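Local coordinates for uncharacterized protein (Corynebacterium glutamicum, PDB 2NSF) that catalyses the mycothiol-dependent isomerization of maleylpyruvate, probably at a zinc ion held within its helical N-terminal domain, at residues 72-83 with 157-168. Residues are numbered along the deposited sequence; the frame is centred on the assembly and turned at random.
Sequences HVAYNAIALCNL and TLWMRSREVWIH. With ZN (zinc ion), chain E; SO4 (sulfate ion), chain B; SO4 (sulfate ion), chain C.
H72, E164 and H168 meet at a zinc ion between two antiparallel helices, whose axes, over these segments, approach to 10.6 Å. NE2 of H72 (2.2 Å), NE2 of H168 and OE1 of E164 (both 2.1 Å) bind the zinc; two waters and one further atom outside the two segments complete the coordination. The carboxylate plane stands 81° from the H72 ring. A bend at chi2 (-64°) curls E164 back to the metal. Its OE2 accepts from a zinc-bound water that also donates to a sulfate, and D171 takes ND1 of H168, which should fix that ring's rotation.

Next to the metal site, R161 reaches across to helix 66-89. Its NH1 donates to V73 O (2.7 Å) and to OD1 of N76, the latter on a lone pair in the amide plane, with amide and guanidinium nearly coplanar. V73 O also accepts from A77 N, from the carbonyl's other face. CB of A77 lies over one face of the guanidinium and CG1 of V165 over the other, both offset toward the rim. The N76 amide binds the sulfate through ND2.

The contact then turns apolar: L80 sets CD1 against R161 CB (3.5 Å) and CD2 against both T157 CG2 and M160 CE.

One histidine from helix 66-89 and a Glu-x-x-x-His pair on helix 156-171 thus make a zinc site in a helical bundle, consistent with the isomerase active site.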
loop_
_atom_site.group_PDB
_atom_site.type_symbol
_atom_site.label_atom_id
_atom_site.label_comp_id
_atom_site.label_asym_id
_atom_site.label_seq_id
_atom_site.Cartn_x
_atom_site.Cartn_y
_atom_site.Cartn_z
ATOM N N HIS A 72 -8.977 8.706 1.840
ATOM C CA HIS A 72 -8.351 7.886 0.807
ATOM C C HIS A 72 -8.427 6.395 1.086
ATOM O O HIS A 72 -8.752 5.604 0.198
ATOM C CB HIS A 72 -6.873 8.265 0.622
ATOM C CG HIS A 72 -6.082 7.293 -0.181
ATOM N ND1 HIS A 72 -6.567 6.712 -1.312
ATOM C CD2 HIS A 72 -4.824 6.836 -0.009
ATOM C CE1 HIS A 72 -5.650 5.910 -1.829
ATOM N NE2 HIS A 72 -4.579 5.964 -1.058
ATOM N N VAL A 73 -8.118 5.996 2.317
ATOM C CA VAL A 73 -8.161 4.583 2.666
ATOM C C VAL A 73 -9.563 4.018 2.450
ATOM O O VAL A 73 -9.720 2.896 1.964
ATOM C CB VAL A 73 -7.681 4.355 4.132
ATOM C CG1 VAL A 73 -7.880 2.889 4.550
ATOM C CG2 VAL A 73 -6.206 4.717 4.236
ATOM N N ALA A 74 -10.589 4.806 2.774
ATOM C CA ALA A 74 -11.963 4.353 2.590
ATOM C C ALA A 74 -12.303 4.264 1.104
ATOM O O ALA A 74 -12.898 3.286 0.658
ATOM C CB ALA A 74 -12.938 5.302 3.298
ATOM N N TYR A 75 -11.929 5.285 0.337
ATOM C CA TYR A 75 -12.230 5.267 -1.091
ATOM C C TYR A 75 -11.482 4.139 -1.800
ATOM O O TYR A 75 -11.932 3.631 -2.829
ATOM C CB TYR A 75 -11.925 6.633 -1.720
ATOM C CG TYR A 75 -12.838 7.725 -1.196
ATOM C CD1 TYR A 75 -14.220 7.545 -1.175
ATOM C CD2 TYR A 75 -12.321 8.922 -0.697
ATOM C CE1 TYR A 75 -15.075 8.524 -0.667
ATOM C CE2 TYR A 75 -13.172 9.917 -0.183
ATOM C CZ TYR A 75 -14.545 9.703 -0.173
ATOM O OH TYR A 75 -15.395 10.662 0.332
ATOM N N ASN A 76 -10.340 3.743 -1.249
ATOM C CA ASN A 76 -9.589 2.642 -1.837
ATOM C C ASN A 76 -10.365 1.349 -1.591
ATOM O O ASN A 76 -10.464 0.508 -2.477
ATOM C CB ASN A 76 -8.177 2.564 -1.230
ATOM C CG ASN A 76 -7.464 1.269 -1.568
ATOM O OD1 ASN A 76 -7.555 0.292 -0.827
ATOM N ND2 ASN A 76 -6.763 1.248 -2.701
ATOM N N ALA A 77 -10.932 1.189 -0.395
ATOM C CA ALA A 77 -11.707 -0.013 -0.099
ATOM C C ALA A 77 -12.865 -0.104 -1.089
ATOM O O ALA A 77 -13.162 -1.171 -1.620
ATOM C CB ALA A 77 -12.242 0.032 1.333
ATOM N N ILE A 78 -13.517 1.028 -1.325
ATOM C CA ILE A 78 -14.636 1.084 -2.259
ATOM C C ILE A 78 -14.171 0.730 -3.676
ATOM O O ILE A 78 -14.849 -0.003 -4.395
ATOM C CB ILE A 78 -15.275 2.491 -2.249
ATOM C CG1 ILE A 78 -16.001 2.710 -0.918
ATOM C CG2 ILE A 78 -16.230 2.651 -3.432
ATOM C CD1 ILE A 78 -16.451 4.148 -0.677
ATOM N N ALA A 79 -13.004 1.238 -4.064
ATOM C CA ALA A 79 -12.468 0.965 -5.392
ATOM C C ALA A 79 -12.183 -0.523 -5.574
ATOM O O ALA A 79 -12.393 -1.078 -6.656
ATOM C CB ALA A 79 -11.201 1.782 -5.625
ATOM N N LEU A 80 -11.716 -1.177 -4.513
ATOM C CA LEU A 80 -11.421 -2.600 -4.581
ATOM C C LEU A 80 -12.714 -3.407 -4.635
ATOM O O LEU A 80 -12.750 -4.502 -5.196
ATOM C CB LEU A 80 -10.556 -3.022 -3.385
ATOM C CG LEU A 80 -9.149 -2.410 -3.397
ATOM C CD1 LEU A 80 -8.370 -2.908 -2.189
ATOM C CD2 LEU A 80 -8.417 -2.788 -4.686
ATOM N N CYS A 81 -13.778 -2.865 -4.049
ATOM C CA CYS A 81 -15.073 -3.534 -4.097
ATOM C C CYS A 81 -15.516 -3.594 -5.552
ATOM O O CYS A 81 -16.088 -4.586 -5.992
ATOM C CB CYS A 81 -16.120 -2.768 -3.296
ATOM S SG CYS A 81 -16.059 -3.057 -1.527
ATOM N N ASN A 82 -15.251 -2.523 -6.296
ATOM C CA ASN A 82 -15.630 -2.482 -7.704
ATOM C C ASN A 82 -14.973 -3.621 -8.469
ATOM O O ASN A 82 -15.627 -4.301 -9.266
ATOM C CB ASN A 82 -15.243 -1.143 -8.339
ATOM C CG ASN A 82 -16.120 -0.002 -7.866
ATOM O OD1 ASN A 82 -17.259 -0.217 -7.437
ATOM N ND2 ASN A 82 -15.608 1.219 -7.957
ATOM N N LEU A 83 -13.685 -3.839 -8.224
ATOM C CA LEU A 83 -12.970 -4.910 -8.906
ATOM C C LEU A 83 -13.545 -6.270 -8.535
ATOM O O LEU A 83 -13.621 -7.167 -9.375
ATOM C CB LEU A 83 -11.474 -4.865 -8.574
ATOM C CG LEU A 83 -10.710 -3.613 -9.022
ATOM C CD1 LEU A 83 -9.223 -3.797 -8.730
ATOM C CD2 LEU A 83 -10.925 -3.370 -10.513
ATOM N N THR A 157 -6.540 -7.940 -5.263
ATOM C CA THR A 157 -7.095 -6.943 -4.345
ATOM C C THR A 157 -6.676 -7.218 -2.907
ATOM O O THR A 157 -6.618 -6.304 -2.091
ATOM C CB THR A 157 -8.640 -6.891 -4.400
ATOM O OG1 THR A 157 -9.182 -8.155 -4.000
ATOM C CG2 THR A 157 -9.114 -6.547 -5.809
ATOM N N LEU A 158 -6.390 -8.477 -2.594
ATOM C CA LEU A 158 -5.959 -8.822 -1.244
ATOM C C LEU A 158 -4.587 -8.194 -1.002
ATOM O O LEU A 158 -4.310 -7.670 0.077
ATOM C CB LEU A 158 -5.886 -10.343 -1.081
ATOM C CG LEU A 158 -7.216 -11.094 -1.228
ATOM C CD1 LEU A 158 -6.946 -12.586 -1.292
ATOM C CD2 LEU A 158 -8.146 -10.758 -0.063
ATOM N N TRP A 159 -3.734 -8.243 -2.020
ATOM C CA TRP A 159 -2.397 -7.664 -1.929
ATOM C C TRP A 159 -2.492 -6.142 -1.967
ATOM O O TRP A 159 -1.860 -5.438 -1.177
ATOM C CB TRP A 159 -1.532 -8.150 -3.098
ATOM C CG TRP A 159 -0.284 -7.324 -3.321
ATOM C CD1 TRP A 159 0.046 -6.633 -4.450
ATOM C CD2 TRP A 159 0.784 -7.099 -2.388
ATOM N NE1 TRP A 159 1.251 -5.992 -4.284
ATOM C CE2 TRP A 159 1.726 -6.261 -3.027
ATOM C CE3 TRP A 159 1.039 -7.524 -1.075
ATOM C CZ2 TRP A 159 2.906 -5.837 -2.401
ATOM C CZ3 TRP A 159 2.218 -7.100 -0.450
ATOM C CH2 TRP A 159 3.133 -6.267 -1.115
ATOM N N MET A 160 -3.290 -5.634 -2.897
ATOM C CA MET A 160 -3.446 -4.193 -3.035
ATOM C C MET A 160 -3.947 -3.559 -1.744
ATOM O O MET A 160 -3.437 -2.523 -1.317
ATOM C CB MET A 160 -4.405 -3.887 -4.185
ATOM C CG MET A 160 -3.864 -4.308 -5.540
ATOM S SD MET A 160 -5.156 -4.419 -6.787
ATOM C CE MET A 160 -5.346 -2.712 -7.219
ATOM N N ARG A 161 -4.939 -4.175 -1.117
ATOM C CA ARG A 161 -5.461 -3.622 0.128
ATOM C C ARG A 161 -4.403 -3.713 1.227
ATOM O O ARG A 161 -4.254 -2.787 2.025
ATOM C CB ARG A 161 -6.733 -4.351 0.555
ATOM C CG ARG A 161 -7.395 -3.756 1.801
ATOM C CD ARG A 161 -7.794 -2.292 1.591
ATOM N NE ARG A 161 -8.574 -1.785 2.717
ATOM C CZ ARG A 161 -8.947 -0.516 2.864
ATOM N NH1 ARG A 161 -8.612 0.391 1.954
ATOM N NH2 ARG A 161 -9.653 -0.152 3.927
ATOM N N SER A 162 -3.668 -4.819 1.267
ATOM C CA SER A 162 -2.622 -4.987 2.274
ATOM C C SER A 162 -1.583 -3.867 2.187
ATOM O O SER A 162 -1.154 -3.337 3.213
ATOM C CB SER A 162 -1.935 -6.351 2.118
ATOM O OG SER A 162 -2.817 -7.413 2.456
ATOM N N ARG A 163 -1.164 -3.506 0.971
ATOM C CA ARG A 163 -0.187 -2.427 0.819
ATOM C C ARG A 163 -0.722 -1.154 1.463
ATOM O O ARG A 163 -0.006 -0.436 2.159
ATOM C CB ARG A 163 0.089 -2.112 -0.658
ATOM C CG ARG A 163 0.754 -3.202 -1.454
ATOM C CD ARG A 163 1.099 -2.692 -2.854
ATOM N NE ARG A 163 -0.051 -2.055 -3.498
ATOM C CZ ARG A 163 -0.255 -2.040 -4.811
ATOM N NH1 ARG A 163 0.620 -2.625 -5.624
ATOM N NH2 ARG A 163 -1.342 -1.465 -5.311
ATOM N N GLU A 164 -1.995 -0.878 1.205
ATOM C CA GLU A 164 -2.630 0.318 1.733
ATOM C C GLU A 164 -2.719 0.364 3.250
ATOM O O GLU A 164 -2.248 1.314 3.872
ATOM C CB GLU A 164 -4.046 0.461 1.167
ATOM C CG GLU A 164 -4.125 0.625 -0.341
ATOM C CD GLU A 164 -3.469 1.896 -0.836
ATOM O OE1 GLU A 164 -3.608 2.953 -0.181
ATOM O OE2 GLU A 164 -2.825 1.848 -1.904
ATOM N N VAL A 165 -3.333 -0.651 3.848
ATOM C CA VAL A 165 -3.507 -0.641 5.293
ATOM C C VAL A 165 -2.231 -0.755 6.117
ATOM O O VAL A 165 -2.097 -0.079 7.135
ATOM C CB VAL A 165 -4.521 -1.728 5.752
ATOM C CG1 VAL A 165 -5.921 -1.364 5.261
ATOM C CG2 VAL A 165 -4.118 -3.095 5.229
ATOM N N TRP A 166 -1.286 -1.587 5.690
ATOM C CA TRP A 166 -0.055 -1.724 6.458
ATOM C C TRP A 166 0.835 -0.497 6.365
ATOM O O TRP A 166 1.491 -0.128 7.341
ATOM C CB TRP A 166 0.728 -2.968 6.021
ATOM C CG TRP A 166 0.148 -4.250 6.537
ATOM C CD1 TRP A 166 -0.552 -5.180 5.827
ATOM C CD2 TRP A 166 0.219 -4.741 7.884
ATOM N NE1 TRP A 166 -0.918 -6.225 6.646
ATOM C CE2 TRP A 166 -0.459 -5.979 7.914
ATOM C CE3 TRP A 166 0.789 -4.251 9.069
ATOM C CZ2 TRP A 166 -0.584 -6.741 9.085
ATOM C CZ3 TRP A 166 0.664 -5.011 10.241
ATOM C CH2 TRP A 166 -0.018 -6.241 10.236
ATOM N N ILE A 167 0.863 0.147 5.202
ATOM C CA ILE A 167 1.688 1.328 5.049
ATOM C C ILE A 167 0.994 2.592 5.542
ATOM O O ILE A 167 1.605 3.399 6.240
ATOM C CB ILE A 167 2.128 1.544 3.590
ATOM C CG1 ILE A 167 2.963 0.344 3.120
ATOM C CG2 ILE A 167 2.938 2.831 3.486
ATOM C CD1 ILE A 167 3.350 0.390 1.650
ATOM N N HIS A 168 -0.273 2.784 5.188
ATOM C CA HIS A 168 -0.961 3.983 5.648
ATOM C C HIS A 168 -1.151 3.992 7.157
ATOM O O HIS A 168 -1.419 5.037 7.742
ATOM C CB HIS A 168 -2.290 4.172 4.914
ATOM C CG HIS A 168 -2.115 4.613 3.493
ATOM N ND1 HIS A 168 -1.150 5.521 3.121
ATOM C CD2 HIS A 168 -2.768 4.270 2.359
ATOM C CE1 HIS A 168 -1.210 5.718 1.815
ATOM N NE2 HIS A 168 -2.184 4.972 1.332
HETATM ZN ZN ZN E . -2.722 4.808 -0.733
HETATM S S SO4 B . -0.812 -1.326 -8.978
HETATM O O1 SO4 B . -1.133 -1.613 -10.389
HETATM O O2 SO4 B . -2.024 -0.902 -8.267
HETATM O O3 SO4 B . 0.183 -0.247 -8.928
HETATM O O4 SO4 B . -0.278 -2.538 -8.336
HETATM S S SO4 C . -5.252 3.893 -5.388
HETATM O O1 SO4 C . -4.582 4.914 -4.565
HETATM O O2 SO4 C . -5.673 4.512 -6.659
HETATM O O3 SO4 C . -4.315 2.785 -5.679
HETATM O O4 SO4 C . -6.419 3.360 -4.669
HETATM O O HOH W 1 -2.697 4.284 -2.857
HETATM O O HOH W 2 -0.466 3.926 -0.960
#